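Local coordinates for protein aminodeoxyfutalosine deaminase (Deinococcus radiodurans, PDB 2IMR) that deaminates aminodeoxyfutalosine to futalosine in menaquinone biosynthesis, using one zinc ion per subunit, and acts more weakly on adenosine and related nucleosides, at residues S211-M223 / L266-E278. Sequence-based numbering, arbitrary orientation.
Sequences SPHTPFTVSHRLM and LYPHTLAEVIGRE
Val274 O, near the C-terminal end of helix 271-275, is gripped by the N-cap residue and first residue of helix 220-233: His220 N donates to it at 2.8 Å, and Ser219 CA adds a C-H...O contact at 3.3 Å. Thus one helix offers a carbonyl to the first turn of another, while Ser219 OG caps that turn by accepting from Leu222 N. His220 CG stands between the backbone N and the carbonyl carbon (chi1 60°), which lays the ring alongside Ile275 and Gly276, CD2 3.2 Å from Gly276 N, and a water in the ring plane links His220 NE2 to Glu273 O. Without the imidazole, as with an alanine in place of His220, the water would probably lose its NE2 partner and a gap would open beside Gly276 N. Farther along, Val274 CG1 packs on Phe216 O, a buried oxygen without a polar partner, which also meets the Tyr267 ring edge 3.3 Å from CE2. Tyr267 OH, bonded to Ala111 O, lies at the Phe216 ring edge; Thr214 OG1 sits over that ring's centre. Thr217 OG1 is hydrogen-bonded to both His213 ND1 and Thr214 OG1, consistent with a loop whose polar network steadies the predicted substrate-binding His213.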
loop_
_atom_site.group_PDB
_atom_site.type_symbol
_atom_site.label_atom_id
_atom_site.label_comp_id
_atom_site.label_asym_id
_atom_site.label_seq_id
_atom_site.Cartn_x
_atom_site.Cartn_y
_atom_site.Cartn_z
ATOM N N SER A 211 -2.945 -7.453 9.726
ATOM C CA SER A 211 -2.406 -7.912 8.467
ATOM C C SER A 211 -2.000 -9.370 8.392
ATOM O O SER A 211 -0.898 -9.731 8.802
ATOM C CB SER A 211 -1.204 -7.060 8.059
ATOM O OG SER A 211 -0.626 -7.578 6.870
ATOM N N PRO A 212 -2.904 -10.233 7.899
ATOM C CA PRO A 212 -2.584 -11.656 7.759
ATOM C C PRO A 212 -1.513 -11.590 6.659
ATOM O O PRO A 212 -1.775 -11.054 5.580
ATOM C CB PRO A 212 -3.892 -12.259 7.245
ATOM C CG PRO A 212 -4.950 -11.324 7.790
ATOM C CD PRO A 212 -4.321 -9.970 7.580
ATOM N N HIS A 213 -0.321 -12.114 6.934
ATOM C CA HIS A 213 0.808 -12.042 5.998
ATOM C C HIS A 213 0.509 -12.333 4.526
ATOM O O HIS A 213 0.579 -11.436 3.681
ATOM C CB HIS A 213 1.940 -12.953 6.495
ATOM C CG HIS A 213 3.241 -12.758 5.778
ATOM N ND1 HIS A 213 4.018 -13.814 5.351
ATOM C CD2 HIS A 213 3.924 -11.633 5.456
ATOM C CE1 HIS A 213 5.126 -13.349 4.800
ATOM N NE2 HIS A 213 5.094 -12.028 4.852
ATOM N N THR A 214 0.208 -13.590 4.217
ATOM C CA THR A 214 -0.103 -13.996 2.850
ATOM C C THR A 214 -1.088 -15.151 2.926
ATOM O O THR A 214 -1.367 -15.665 4.011
ATOM C CB THR A 214 1.137 -14.515 2.092
ATOM O OG1 THR A 214 1.547 -15.767 2.658
ATOM C CG2 THR A 214 2.300 -13.506 2.173
ATOM N N PRO A 215 -1.620 -15.585 1.772
ATOM C CA PRO A 215 -2.572 -16.699 1.795
ATOM C C PRO A 215 -1.897 -18.042 2.077
ATOM O O PRO A 215 -2.574 -19.026 2.366
ATOM C CB PRO A 215 -3.189 -16.670 0.393
ATOM C CG PRO A 215 -2.969 -15.253 -0.078
ATOM C CD PRO A 215 -1.587 -14.951 0.442
ATOM N N PHE A 216 -0.568 -18.088 1.989
ATOM C CA PHE A 216 0.140 -19.344 2.217
ATOM C C PHE A 216 1.014 -19.402 3.467
ATOM O O PHE A 216 1.592 -20.447 3.763
ATOM C CB PHE A 216 0.962 -19.719 0.977
ATOM C CG PHE A 216 1.980 -18.691 0.585
ATOM C CD1 PHE A 216 3.280 -18.757 1.076
ATOM C CD2 PHE A 216 1.638 -17.651 -0.275
ATOM C CE1 PHE A 216 4.228 -17.801 0.714
ATOM C CE2 PHE A 216 2.580 -16.689 -0.642
ATOM C CZ PHE A 216 3.877 -16.766 -0.145
ATOM N N THR A 217 1.118 -18.290 4.197
ATOM C CA THR A 217 1.900 -18.284 5.432
ATOM C C THR A 217 0.955 -18.141 6.628
ATOM O O THR A 217 1.388 -17.952 7.768
ATOM C CB THR A 217 2.937 -17.136 5.459
ATOM O OG1 THR A 217 2.276 -15.885 5.249
ATOM C CG2 THR A 217 3.983 -17.341 4.379
ATOM N N VAL A 218 -0.342 -18.240 6.350
ATOM C CA VAL A 218 -1.382 -18.151 7.377
ATOM C C VAL A 218 -2.359 -19.280 7.052
ATOM O O VAL A 218 -2.872 -19.341 5.940
ATOM C CB VAL A 218 -2.134 -16.793 7.313
ATOM C CG1 VAL A 218 -3.265 -16.754 8.351
ATOM C CG2 VAL A 218 -1.156 -15.644 7.571
ATOM N N SER A 219 -2.604 -20.179 8.003
ATOM C CA SER A 219 -3.518 -21.291 7.749
ATOM C C SER A 219 -4.923 -20.776 7.436
ATOM O O SER A 219 -5.295 -19.672 7.837
ATOM C CB SER A 219 -3.570 -22.242 8.958
ATOM O OG SER A 219 -4.217 -21.639 10.070
ATOM N N HIS A 220 -5.704 -21.578 6.716
ATOM C CA HIS A 220 -7.061 -21.173 6.365
ATOM C C HIS A 220 -7.860 -20.827 7.621
ATOM O O HIS A 220 -8.619 -19.858 7.638
ATOM C CB HIS A 220 -7.761 -22.290 5.576
ATOM C CG HIS A 220 -7.869 -23.586 6.320
ATOM N ND1 HIS A 220 -8.957 -23.910 7.102
ATOM C CD2 HIS A 220 -7.017 -24.635 6.410
ATOM C CE1 HIS A 220 -8.772 -25.103 7.640
ATOM N NE2 HIS A 220 -7.603 -25.565 7.236
ATOM N N ARG A 221 -7.675 -21.610 8.677
ATOM C CA ARG A 221 -8.387 -21.369 9.926
ATOM C C ARG A 221 -8.009 -20.024 10.551
ATOM O O ARG A 221 -8.880 -19.241 10.928
ATOM C CB ARG A 221 -8.109 -22.503 10.914
ATOM C CG ARG A 221 -8.871 -22.362 12.218
ATOM C CD ARG A 221 -8.640 -23.545 13.147
ATOM N NE ARG A 221 -9.341 -23.358 14.415
ATOM C CZ ARG A 221 -10.659 -23.230 14.527
ATOM N NH1 ARG A 221 -11.427 -23.275 13.445
ATOM N NH2 ARG A 221 -11.211 -23.044 15.718
ATOM N N LEU A 222 -6.712 -19.751 10.659
ATOM C CA LEU A 222 -6.259 -18.492 11.244
ATOM C C LEU A 222 -6.688 -17.297 10.383
ATOM O O LEU A 222 -7.026 -16.234 10.906
ATOM C CB LEU A 222 -4.736 -18.506 11.412
ATOM C CG LEU A 222 -4.085 -17.239 11.988
ATOM C CD1 LEU A 222 -4.718 -16.896 13.334
ATOM C CD2 LEU A 222 -2.587 -17.452 12.131
ATOM N N MET A 223 -6.682 -17.476 9.065
ATOM C CA MET A 223 -7.079 -16.405 8.153
ATOM C C MET A 223 -8.533 -15.991 8.396
ATOM O O MET A 223 -8.852 -14.802 8.431
ATOM C CB MET A 223 -6.903 -16.855 6.699
ATOM C CG MET A 223 -7.257 -15.787 5.659
ATOM S SD MET A 223 -6.132 -14.367 5.681
ATOM C CE MET A 223 -4.771 -15.030 4.742
ATOM N N LEU A 266 9.403 -24.392 8.485
ATOM C CA LEU A 266 8.507 -23.245 8.635
ATOM C C LEU A 266 7.074 -23.463 8.157
ATOM O O LEU A 266 6.215 -22.605 8.368
ATOM C CB LEU A 266 9.078 -22.034 7.891
ATOM C CG LEU A 266 10.511 -21.585 8.184
ATOM C CD1 LEU A 266 10.775 -20.268 7.459
ATOM C CD2 LEU A 266 10.713 -21.409 9.677
ATOM N N TYR A 267 6.809 -24.604 7.525
ATOM C CA TYR A 267 5.475 -24.883 6.992
ATOM C C TYR A 267 5.022 -26.330 7.157
ATOM O O TYR A 267 5.831 -27.222 7.396
ATOM C CB TYR A 267 5.437 -24.650 5.474
ATOM C CG TYR A 267 5.685 -23.257 4.954
ATOM C CD1 TYR A 267 6.981 -22.777 4.750
ATOM C CD2 TYR A 267 4.615 -22.448 4.582
ATOM C CE1 TYR A 267 7.198 -21.516 4.176
ATOM C CE2 TYR A 267 4.817 -21.198 4.011
ATOM C CZ TYR A 267 6.106 -20.737 3.810
ATOM O OH TYR A 267 6.280 -19.496 3.247
ATOM N N PRO A 268 3.707 -26.570 7.024
ATOM C CA PRO A 268 3.172 -27.929 7.124
ATOM C C PRO A 268 3.793 -28.627 5.908
ATOM O O PRO A 268 4.368 -27.964 5.044
ATOM C CB PRO A 268 1.671 -27.718 6.953
ATOM C CG PRO A 268 1.453 -26.404 7.628
ATOM C CD PRO A 268 2.620 -25.574 7.112
ATOM N N HIS A 269 3.670 -29.946 5.815
ATOM C CA HIS A 269 4.277 -30.675 4.708
ATOM C C HIS A 269 3.686 -30.430 3.316
ATOM O O HIS A 269 4.364 -30.650 2.313
ATOM C CB HIS A 269 4.274 -32.172 5.027
ATOM C CG HIS A 269 5.101 -32.532 6.224
ATOM N ND1 HIS A 269 6.479 -32.550 6.200
ATOM C CD2 HIS A 269 4.744 -32.878 7.484
ATOM C CE1 HIS A 269 6.935 -32.895 7.391
ATOM N NE2 HIS A 269 5.901 -33.099 8.189
ATOM N N THR A 270 2.437 -29.977 3.249
ATOM C CA THR A 270 1.795 -29.707 1.960
ATOM C C THR A 270 1.046 -28.382 2.009
ATOM O O THR A 270 0.594 -27.960 3.071
ATOM C CB THR A 270 0.759 -30.792 1.585
ATOM O OG1 THR A 270 -0.291 -30.796 2.557
ATOM C CG2 THR A 270 1.412 -32.173 1.528
ATOM N N LEU A 271 0.905 -27.738 0.856
ATOM C CA LEU A 271 0.179 -26.477 0.794
ATOM C C LEU A 271 -1.282 -26.769 1.127
ATOM O O LEU A 271 -1.966 -25.954 1.742
ATOM C CB LEU A 271 0.277 -25.867 -0.607
ATOM C CG LEU A 271 -0.484 -24.554 -0.826
ATOM C CD1 LEU A 271 0.028 -23.479 0.123
ATOM C CD2 LEU A 271 -0.316 -24.114 -2.277
ATOM N N ALA A 272 -1.752 -27.944 0.718
ATOM C CA ALA A 272 -3.132 -28.334 0.976
ATOM C C ALA A 272 -3.454 -28.247 2.459
ATOM O O ALA A 272 -4.559 -27.867 2.837
ATOM C CB ALA A 272 -3.385 -29.762 0.468
ATOM N N GLU A 273 -2.489 -28.606 3.301
ATOM C CA GLU A 273 -2.703 -28.557 4.740
ATOM C C GLU A 273 -2.824 -27.119 5.216
ATOM O O GLU A 273 -3.584 -26.828 6.134
ATOM C CB GLU A 273 -1.569 -29.276 5.474
ATOM C CG GLU A 273 -1.575 -30.780 5.226
ATOM C CD GLU A 273 -0.355 -31.476 5.781
ATOM O OE1 GLU A 273 -0.179 -31.465 7.021
ATOM O OE2 GLU A 273 0.423 -32.030 4.976
ATOM N N VAL A 274 -2.087 -26.218 4.575
ATOM C CA VAL A 274 -2.147 -24.812 4.941
ATOM C C VAL A 274 -3.481 -24.181 4.562
ATOM O O VAL A 274 -4.107 -23.516 5.387
ATOM C CB VAL A 274 -1.030 -23.996 4.249
ATOM C CG1 VAL A 274 -1.162 -22.519 4.618
ATOM C CG2 VAL A 274 0.329 -24.533 4.654
ATOM N N ILE A 275 -3.923 -24.398 3.324
ATOM C CA ILE A 275 -5.162 -23.787 2.848
ATOM C C ILE A 275 -6.455 -24.572 3.042
ATOM O O ILE A 275 -7.545 -24.056 2.768
ATOM C CB ILE A 275 -5.027 -23.381 1.361
ATOM C CG1 ILE A 275 -4.785 -24.611 0.487
ATOM C CG2 ILE A 275 -3.867 -22.407 1.210
ATOM C CD1 ILE A 275 -4.774 -24.305 -1.005
ATOM N N GLY A 276 -6.340 -25.809 3.513
ATOM C CA GLY A 276 -7.525 -26.608 3.779
ATOM C C GLY A 276 -8.250 -27.178 2.577
ATOM O O GLY A 276 -9.410 -27.583 2.681
ATOM N N ARG A 277 -7.574 -27.208 1.437
ATOM C CA ARG A 277 -8.157 -27.753 0.214
ATOM C C ARG A 277 -7.008 -28.102 -0.715
ATOM O O ARG A 277 -5.893 -27.616 -0.535
ATOM C CB ARG A 277 -9.083 -26.732 -0.453
ATOM C CG ARG A 277 -8.382 -25.471 -0.937
ATOM C CD ARG A 277 -9.387 -24.425 -1.411
ATOM N NE ARG A 277 -10.061 -24.816 -2.647
ATOM C CZ ARG A 277 -11.008 -24.092 -3.241
ATOM N NH1 ARG A 277 -11.397 -22.940 -2.710
ATOM N NH2 ARG A 277 -11.552 -24.507 -4.376
ATOM N N GLU A 278 -7.278 -28.937 -1.710
ATOM C CA GLU A 278 -6.248 -29.352 -2.648
ATOM C C GLU A 278 -5.982 -28.330 -3.748
ATOM O O GLU A 278 -6.913 -27.748 -4.304
ATOM C CB GLU A 278 -6.640 -30.681 -3.301
ATOM C CG GLU A 278 -6.725 -31.858 -2.348
ATOM C CD GLU A 278 -5.379 -32.211 -1.746
ATOM O OE1 GLU A 278 -4.402 -32.324 -2.509
ATOM O OE2 GLU A 278 -5.297 -32.381 -0.515
HETATM O O HOH W 1 -5.752 -27.969 7.086
#